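Glutaredoxin-2 (Vaccinia virus, PDB 2G2Q) transfers disulfide bonds between poxviral thiol proteins as a glutaredoxin, working in the pathway that oxidises virion membrane proteins and is needed for virus assembly and replication. Local coordinates at residues V23-S28 with V102-L107; N89-F94 with K108-K113. All coordinates share one frame; numbering follows the deposited sequence.

Contact 1 of 2, residues V23-S28 with V102-L107; sequences VEELKS and VNLEIL
In this thioredoxin fold, the C-terminal end of helix 14-24 meets the first turn of helix 104-113 through V23, E25 and L26 on one side and L104 and L107 on the other. The backbones stay well apart, with V23 CA and L104 CA 7.8 Å from each other, and side chains fill the interval. V23 and L107, both buried, cross at about a right angle, V23 CG2 touching L107 CD2 at 3.7 Å. In L107, CG lies anti to the backbone N (chi1 -178°), which carries the branched end out over the valine. V23 also rests on L5 and I7 of strand 3-9, while L107 touches I88 and S91 of the preceding loop. Beside them, L26 and L104 run past one another in opposite directions, and L26 CD2 meets L104 CD2 at 4.0 Å. L26 lies within a type I turn from E24 to K27, in which K27 N bonds to E24 O. At the solvent-facing edge, E25 stretches beyond CG and lays its carboxylate against the leucine: E25 OE2 lies 3.4 Å from L104 CD1. That contact is van der Waals, and it covers part of a leucine that is not fully buried. The helix bearing L104 is started by N103, whose OD1 accepts a weak capping bond from I106 N at 3.3 Å. Such aliphatic packing between the helix after the first strand and the C-terminal helix, side by side on one face of the sheet, is typical of the thioredoxin fold.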
ATOM      1  N   VAL A  23      -6.735   5.705   5.721  1.00 33.42           N
ATOM      2  CA  VAL A  23      -5.590   5.967   6.583  1.00 34.10           C
ATOM      3  C   VAL A  23      -5.605   7.403   7.147  1.00 34.37           C
ATOM      4  O   VAL A  23      -5.063   7.654   8.227  1.00 34.38           O
ATOM      5  CB  VAL A  23      -4.267   5.618   5.881  1.00 34.14           C
ATOM      6  CG1 VAL A  23      -3.095   5.882   6.787  1.00 34.84           C
ATOM      7  CG2 VAL A  23      -4.269   4.143   5.473  1.00 33.77           C
ATOM      8  N   GLU A  24      -6.275   8.319   6.445  1.00 34.74           N
ATOM      9  CA  GLU A  24      -6.423   9.701   6.918  1.00 35.21           C
ATOM     10  C   GLU A  24      -7.226   9.811   8.210  1.00 34.99           C
ATOM     11  O   GLU A  24      -7.028  10.742   8.996  1.00 34.97           O
ATOM     12  CB  GLU A  24      -7.056  10.596   5.849  1.00 35.61           C
ATOM     13  CG  GLU A  24      -6.088  11.068   4.766  1.00 38.20           C
ATOM     14  CD  GLU A  24      -5.062  12.076   5.274  1.00 40.83           C
ATOM     15  OE1 GLU A  24      -5.475  13.105   5.858  1.00 42.66           O
ATOM     16  OE2 GLU A  24      -3.843  11.840   5.076  1.00 41.74           O
ATOM     17  N   GLU A  25      -8.129   8.862   8.435  1.00 34.79           N
ATOM     18  CA  GLU A  25      -8.936   8.865   9.650  1.00 34.54           C
ATOM     19  C   GLU A  25      -8.090   8.565  10.893  1.00 33.99           C
ATOM     20  O   GLU A  25      -8.543   8.721  12.018  1.00 34.03           O
ATOM     21  CB  GLU A  25     -10.113   7.907   9.494  1.00 34.73           C
ATOM     22  CG  GLU A  25     -11.148   8.449   8.506  1.00 36.96           C
ATOM     23  CD  GLU A  25     -12.125   7.401   7.993  1.00 38.85           C
ATOM     24  OE1 GLU A  25     -13.334   7.715   7.877  1.00 39.99           O
ATOM     25  OE2 GLU A  25     -11.685   6.271   7.701  1.00 39.16           O
ATOM     26  N   LEU A  26      -6.841   8.173  10.670  1.00 33.83           N
ATOM     27  CA  LEU A  26      -5.898   7.896  11.754  1.00 33.22           C
ATOM     28  C   LEU A  26      -4.845   9.005  11.911  1.00 32.93           C
ATOM     29  O   LEU A  26      -3.813   8.783  12.548  1.00 33.05           O
ATOM     30  CB  LEU A  26      -5.211   6.535  11.528  1.00 33.12           C
ATOM     31  CG  LEU A  26      -6.064   5.275  11.288  1.00 32.68           C
ATOM     32  CD1 LEU A  26      -5.168   4.070  10.984  1.00 31.08           C
ATOM     33  CD2 LEU A  26      -6.994   4.969  12.466  1.00 30.87           C
ATOM     34  N   LYS A  27      -5.115  10.190  11.351  1.00 32.78           N
ATOM     35  CA  LYS A  27      -4.179  11.345  11.395  1.00 32.72           C
ATOM     36  C   LYS A  27      -3.874  11.903  12.788  1.00 32.78           C
ATOM     37  O   LYS A  27      -2.854  12.578  12.990  1.00 32.85           O
ATOM     38  CB  LYS A  27      -4.644  12.486  10.477  1.00 32.72           C
ATOM     39  CG  LYS A  27      -5.943  13.201  10.901  1.00 32.34           C
ATOM     40  CD  LYS A  27      -6.427  14.098   9.772  1.00 32.77           C
ATOM     41  CE  LYS A  27      -7.949  14.161   9.688  1.00 33.43           C
ATOM     42  NZ  LYS A  27      -8.534  15.198  10.572  1.00 32.76           N
ATOM     43  N   SER A  28      -4.760  11.651  13.743  1.00 32.76           N
ATOM     44  CA  SER A  28      -4.519  12.103  15.098  1.00 33.01           C
ATOM     45  C   SER A  28      -3.508  11.175  15.767  1.00 32.90           C
ATOM     46  O   SER A  28      -2.998  11.469  16.838  1.00 32.75           O
ATOM     47  CB  SER A  28      -5.825  12.165  15.889  1.00 33.15           C
ATOM     48  OG  SER A  28      -6.277  10.867  16.235  1.00 34.32           O
ATOM     49  N   VAL A 102     -11.846  -0.937   1.732  1.00 36.24           N
ATOM     50  CA  VAL A 102     -11.051  -0.922   2.949  1.00 35.96           C
ATOM     51  C   VAL A 102     -11.952  -1.052   4.174  1.00 35.41           C
ATOM     52  O   VAL A 102     -13.000  -0.406   4.280  1.00 35.85           O
ATOM     53  CB  VAL A 102     -10.191   0.372   3.102  1.00 36.21           C
ATOM     54  CG1 VAL A 102      -9.062   0.138   4.096  1.00 36.89           C
ATOM     55  CG2 VAL A 102      -9.617   0.841   1.774  1.00 35.70           C
ATOM     56  N   ASN A 103     -11.537  -1.914   5.087  1.00 34.38           N
ATOM     57  CA  ASN A 103     -12.170  -2.036   6.375  1.00 33.30           C
ATOM     58  C   ASN A 103     -11.231  -1.414   7.405  1.00 33.01           C
ATOM     59  O   ASN A 103     -10.171  -1.967   7.710  1.00 32.91           O
ATOM     60  CB  ASN A 103     -12.434  -3.504   6.667  1.00 33.19           C
ATOM     61  CG  ASN A 103     -13.134  -3.714   7.972  1.00 32.59           C
ATOM     62  OD1 ASN A 103     -12.796  -3.093   8.978  1.00 33.04           O
ATOM     63  ND2 ASN A 103     -14.113  -4.606   7.973  1.00 32.54           N
ATOM     64  N   LEU A 104     -11.614  -0.246   7.907  1.00 32.40           N
ATOM     65  CA  LEU A 104     -10.751   0.582   8.733  1.00 31.95           C
ATOM     66  C   LEU A 104     -10.343  -0.146  10.017  1.00 31.74           C
ATOM     67  O   LEU A 104      -9.174  -0.135  10.419  1.00 31.42           O
ATOM     68  CB  LEU A 104     -11.486   1.873   9.085  1.00 32.08           C
ATOM     69  CG  LEU A 104     -10.783   3.215   9.309  1.00 32.51           C
ATOM     70  CD1 LEU A 104     -11.618   4.043  10.294  1.00 32.76           C
ATOM     71  CD2 LEU A 104      -9.328   3.088   9.780  1.00 31.90           C
ATOM     72  N   GLU A 105     -11.307  -0.795  10.651  1.00 31.22           N
ATOM     73  CA  GLU A 105     -11.060  -1.422  11.941  1.00 31.09           C
ATOM     74  C   GLU A 105     -10.006  -2.536  11.854  1.00 30.36           C
ATOM     75  O   GLU A 105      -9.209  -2.709  12.777  1.00 29.91           O
ATOM     76  CB  GLU A 105     -12.376  -1.909  12.569  1.00 31.30           C
ATOM     77  CG  GLU A 105     -13.465  -0.807  12.693  1.00 33.60           C
ATOM     78  CD  GLU A 105     -13.123   0.302  13.703  1.00 36.59           C
ATOM     79  OE1 GLU A 105     -11.995   0.860  13.664  1.00 37.83           O
ATOM     80  OE2 GLU A 105     -13.998   0.626  14.539  1.00 37.67           O
ATOM     81  N   ILE A 106      -9.984  -3.268  10.740  1.00 29.65           N
ATOM     82  CA  ILE A 106      -8.959  -4.294  10.536  1.00 28.96           C
ATOM     83  C   ILE A 106      -7.628  -3.642  10.167  1.00 28.99           C
ATOM     84  O   ILE A 106      -6.565  -4.078  10.623  1.00 28.75           O
ATOM     85  CB  ILE A 106      -9.378  -5.354   9.480  1.00 28.90           C
ATOM     86  CG1 ILE A 106     -10.644  -6.096   9.940  1.00 28.32           C
ATOM     87  CG2 ILE A 106      -8.247  -6.353   9.222  1.00 27.56           C
ATOM     88  CD1 ILE A 106     -11.292  -6.961   8.846  1.00 28.39           C
ATOM     89  N   LEU A 107      -7.697  -2.587   9.360  1.00 28.66           N
ATOM     90  CA  LEU A 107      -6.503  -1.862   8.968  1.00 28.86           C
ATOM     91  C   LEU A 107      -5.837  -1.220  10.194  1.00 29.29           C
ATOM     92  O   LEU A 107      -4.622  -1.313  10.355  1.00 28.71           O
ATOM     93  CB  LEU A 107      -6.814  -0.823   7.882  1.00 28.09           C
ATOM     94  CG  LEU A 107      -5.611  -0.041   7.360  1.00 28.65           C
ATOM     95  CD1 LEU A 107      -4.533  -0.953   6.740  1.00 28.19           C
ATOM     96  CD2 LEU A 107      -6.042   1.011   6.370  1.00 28.73           C
TER

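Contact 2 of 2, residues N89-F94 with K108-K113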
ATOM      1  N   ASN A  89      -3.386  -7.100   3.820  1.00 37.07           N
ATOM      2  CA  ASN A  89      -4.233  -7.889   2.930  1.00 37.72           C
ATOM      3  C   ASN A  89      -5.625  -8.208   3.475  1.00 37.69           C
ATOM      4  O   ASN A  89      -6.622  -8.048   2.758  1.00 37.45           O
ATOM      5  CB  ASN A  89      -3.521  -9.168   2.501  1.00 38.16           C
ATOM      6  CG  ASN A  89      -2.348  -8.897   1.582  1.00 40.21           C
ATOM      7  OD1 ASN A  89      -1.485  -8.065   1.876  1.00 43.44           O
ATOM      8  ND2 ASN A  89      -2.305  -9.607   0.456  1.00 42.01           N
ATOM      9  N   LYS A  90      -5.686  -8.640   4.741  1.00 37.39           N
ATOM     10  CA  LYS A  90      -6.952  -9.030   5.389  1.00 36.77           C
ATOM     11  C   LYS A  90      -7.982  -7.891   5.516  1.00 35.61           C
ATOM     12  O   LYS A  90      -9.172  -8.147   5.652  1.00 35.17           O
ATOM     13  CB  LYS A  90      -6.685  -9.639   6.770  1.00 37.20           C
ATOM     14  CG  LYS A  90      -6.241 -11.103   6.765  1.00 38.69           C
ATOM     15  CD  LYS A  90      -5.699 -11.484   8.146  1.00 41.77           C
ATOM     16  CE  LYS A  90      -4.828 -12.747   8.122  1.00 42.77           C
ATOM     17  NZ  LYS A  90      -5.661 -13.987   8.174  1.00 42.54           N
ATOM     18  N   SER A  91      -7.512  -6.644   5.474  1.00 34.03           N
ATOM     19  CA  SER A  91      -8.386  -5.476   5.503  1.00 32.56           C
ATOM     20  C   SER A  91      -8.847  -5.064   4.099  1.00 32.12           C
ATOM     21  O   SER A  91      -9.672  -4.159   3.952  1.00 31.60           O
ATOM     22  CB  SER A  91      -7.674  -4.301   6.171  1.00 32.40           C
ATOM     23  OG  SER A  91      -6.647  -3.798   5.339  1.00 31.71           O
ATOM     24  N   LEU A  92      -8.307  -5.728   3.078  1.00 31.36           N
ATOM     25  CA  LEU A  92      -8.601  -5.384   1.691  1.00 31.18           C
ATOM     26  C   LEU A  92      -9.523  -6.383   1.009  1.00 30.90           C
ATOM     27  O   LEU A  92      -9.395  -7.585   1.205  1.00 30.84           O
ATOM     28  CB  LEU A  92      -7.302  -5.258   0.885  1.00 30.96           C
ATOM     29  CG  LEU A  92      -6.670  -3.874   0.707  1.00 30.82           C
ATOM     30  CD1 LEU A  92      -7.063  -2.888   1.796  1.00 29.25           C
ATOM     31  CD2 LEU A  92      -5.151  -4.013   0.614  1.00 30.38           C
ATOM     32  N   ASP A  93     -10.453  -5.867   0.208  1.00 30.57           N
ATOM     33  CA  ASP A  93     -11.252  -6.692  -0.689  1.00 30.32           C
ATOM     34  C   ASP A  93     -11.380  -6.005  -2.053  1.00 29.88           C
ATOM     35  O   ASP A  93     -12.293  -5.199  -2.266  1.00 29.38           O
ATOM     36  CB  ASP A  93     -12.632  -6.980  -0.095  1.00 30.13           C
ATOM     37  CG  ASP A  93     -13.493  -7.855  -1.006  1.00 31.45           C
ATOM     38  OD1 ASP A  93     -13.073  -8.146  -2.154  1.00 31.43           O
ATOM     39  OD2 ASP A  93     -14.598  -8.262  -0.575  1.00 33.20           O
ATOM     40  N   PHE A  94     -10.479  -6.344  -2.973  1.00 29.61           N
ATOM     41  CA  PHE A  94     -10.447  -5.714  -4.308  1.00 29.92           C
ATOM     42  C   PHE A  94     -11.666  -6.034  -5.223  1.00 30.70           C
ATOM     43  O   PHE A  94     -11.791  -5.467  -6.333  1.00 30.33           O
ATOM     44  CB  PHE A  94      -9.158  -6.066  -5.041  1.00 29.32           C
ATOM     45  CG  PHE A  94      -7.900  -5.509  -4.413  1.00 29.56           C
ATOM     46  CD1 PHE A  94      -7.923  -4.336  -3.646  1.00 27.49           C
ATOM     47  CD2 PHE A  94      -6.671  -6.136  -4.646  1.00 28.40           C
ATOM     48  CE1 PHE A  94      -6.753  -3.815  -3.102  1.00 28.27           C
ATOM     49  CE2 PHE A  94      -5.486  -5.624  -4.105  1.00 28.29           C
ATOM     50  CZ  PHE A  94      -5.527  -4.451  -3.338  1.00 29.07           C
ATOM     51  N   LYS A 108      -6.638  -0.596  11.059  1.00 29.72           N
ATOM     52  CA  LYS A 108      -6.118  -0.030  12.292  1.00 30.55           C
ATOM     53  C   LYS A 108      -5.362  -1.084  13.115  1.00 30.77           C
ATOM     54  O   LYS A 108      -4.206  -0.855  13.504  1.00 31.05           O
ATOM     55  CB  LYS A 108      -7.217   0.634  13.129  1.00 30.47           C
ATOM     56  CG  LYS A 108      -6.636   1.463  14.282  1.00 31.13           C
ATOM     57  CD  LYS A 108      -7.687   2.163  15.162  1.00 31.16           C
ATOM     58  CE  LYS A 108      -6.977   3.141  16.128  1.00 31.17           C
ATOM     59  NZ  LYS A 108      -7.891   4.055  16.893  1.00 32.01           N
ATOM     60  N   SER A 109      -6.011  -2.225  13.363  1.00 30.62           N
ATOM     61  CA  SER A 109      -5.393  -3.346  14.081  1.00 30.71           C
ATOM     62  C   SER A 109      -4.062  -3.752  13.463  1.00 30.94           C
ATOM     63  O   SER A 109      -3.068  -3.884  14.181  1.00 30.99           O
ATOM     64  CB  SER A 109      -6.297  -4.585  14.097  1.00 30.62           C
ATOM     65  OG  SER A 109      -7.576  -4.309  14.623  1.00 31.48           O
ATOM     66  N   GLU A 110      -4.055  -3.970  12.144  1.00 30.63           N
ATOM     67  CA  GLU A 110      -2.869  -4.457  11.447  1.00 31.17           C
ATOM     68  C   GLU A 110      -1.711  -3.460  11.550  1.00 30.80           C
ATOM     69  O   GLU A 110      -0.541  -3.858  11.697  1.00 31.00           O
ATOM     70  CB  GLU A 110      -3.189  -4.775   9.982  1.00 31.09           C
ATOM     71  CG  GLU A 110      -4.238  -5.900   9.814  1.00 32.68           C
ATOM     72  CD  GLU A 110      -4.681  -6.109   8.357  1.00 32.55           C
ATOM     73  OE1 GLU A 110      -4.800  -7.280   7.932  1.00 35.54           O
ATOM     74  OE2 GLU A 110      -4.907  -5.110   7.632  1.00 33.52           O
ATOM     75  N   ILE A 111      -2.039  -2.170  11.465  1.00 30.17           N
ATOM     76  CA  ILE A 111      -1.045  -1.110  11.592  1.00 30.01           C
ATOM     77  C   ILE A 111      -0.508  -1.074  13.028  1.00 30.14           C
ATOM     78  O   ILE A 111       0.675  -0.849  13.260  1.00 29.89           O
ATOM     79  CB  ILE A 111      -1.645   0.274  11.242  1.00 29.68           C
ATOM     80  CG1 ILE A 111      -1.871   0.397   9.743  1.00 29.60           C
ATOM     81  CG2 ILE A 111      -0.741   1.417  11.743  1.00 29.03           C
ATOM     82  CD1 ILE A 111      -2.761   1.590   9.399  1.00 29.77           C
ATOM     83  N   GLU A 112      -1.390  -1.295  13.987  1.00 30.26           N
ATOM     84  CA  GLU A 112      -0.992  -1.183  15.369  1.00 31.48           C
ATOM     85  C   GLU A 112      -0.142  -2.348  15.860  1.00 31.03           C
ATOM     86  O   GLU A 112       0.708  -2.154  16.712  1.00 31.25           O
ATOM     87  CB  GLU A 112      -2.204  -0.905  16.261  1.00 31.94           C
ATOM     88  CG  GLU A 112      -2.670   0.550  16.116  1.00 34.08           C
ATOM     89  CD  GLU A 112      -3.872   0.884  16.967  1.00 38.10           C
ATOM     90  OE1 GLU A 112      -3.934   2.030  17.464  1.00 40.25           O
ATOM     91  OE2 GLU A 112      -4.755   0.008  17.148  1.00 40.00           O
ATOM     92  N   LYS A 113      -0.348  -3.528  15.286  1.00 31.08           N
ATOM     93  CA  LYS A 113       0.357  -4.759  15.681  1.00 31.05           C
ATOM     94  C   LYS A 113       1.675  -4.970  14.932  1.00 30.35           C
ATOM     95  O   LYS A 113       2.459  -5.838  15.287  1.00 30.40           O
ATOM     96  CB  LYS A 113      -0.526  -5.980  15.424  1.00 31.07           C
ATOM     97  CG  LYS A 113      -1.764  -6.107  16.301  1.00 33.49           C
ATOM     98  CD  LYS A 113      -2.805  -7.003  15.604  1.00 35.33           C
ATOM     99  CE  LYS A 113      -3.421  -8.035  16.548  1.00 36.88           C
ATOM    100  NZ  LYS A 113      -4.602  -7.573  17.351  1.00 37.53           N
TER
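Residues 89-91 form a short 3-10 turn, closed by the bond from L92 N to N89 O, and it faces helix 104-113 with S91 CA and E110 CA 8.2 Å apart. E110 spans the interval almost alone. Its CG stands anti to the carbonyl carbon (chi1 -62°) and the chain then runs extended (chi2 173°), so the carboxylate is delivered to the turn at full reach. There its two oxygens divide the neighbours between them. OE1 lies against K90, 3.2 Å from K90 CB and 3.6 Å from K90 N, while OE2 lies 3.2 Å from S91 CB. The backbone amides at the start of the turn probably make this a mildly favourable place for a negative charge, although the contact is one of proximity. S91 OG is also 3.2 Å from E110 OE2, but the hydroxyl is engaged elsewhere, in a hydrogen bond with the carbonyl of I88. In the thioredoxin fold a connection leads from the antiparallel hairpin 71-77/82-85 to the last helix; residues 89-94 belong to it, and S91 is buried, its side chain touching I106 and L107. K90 begins by pointing at the helix, yet its chain turns aside and bends near its end (chi4 -83°). K90 NZ therefore stays 6.8 Å from E110 OE1, and any attraction between the opposite charges acts at long range. One residue along the helix from E110, I111 is directed inward instead, onto V86 and, on strand 30-36, Y30.

The centres of contacts 1 and 2 lie 9 Å apart on the same side of the molecule's centre, and both draw on helix 104-113: contact 1 on its first turn, contact 2 on its later part. Along the chain the segments alternate, in the order 23-28, 89-94, 102-107, 108-113, so the last helix closes against both an early helix and the loop that precedes it. A probable hydrogen bond from N103 N to S91 O joins the two directly, and L26 touches I111 between them. Helix 14-24, which begins just after C13 of the redox-active C13-C16 pair, is thereby packed at its far end onto the C-terminal helix.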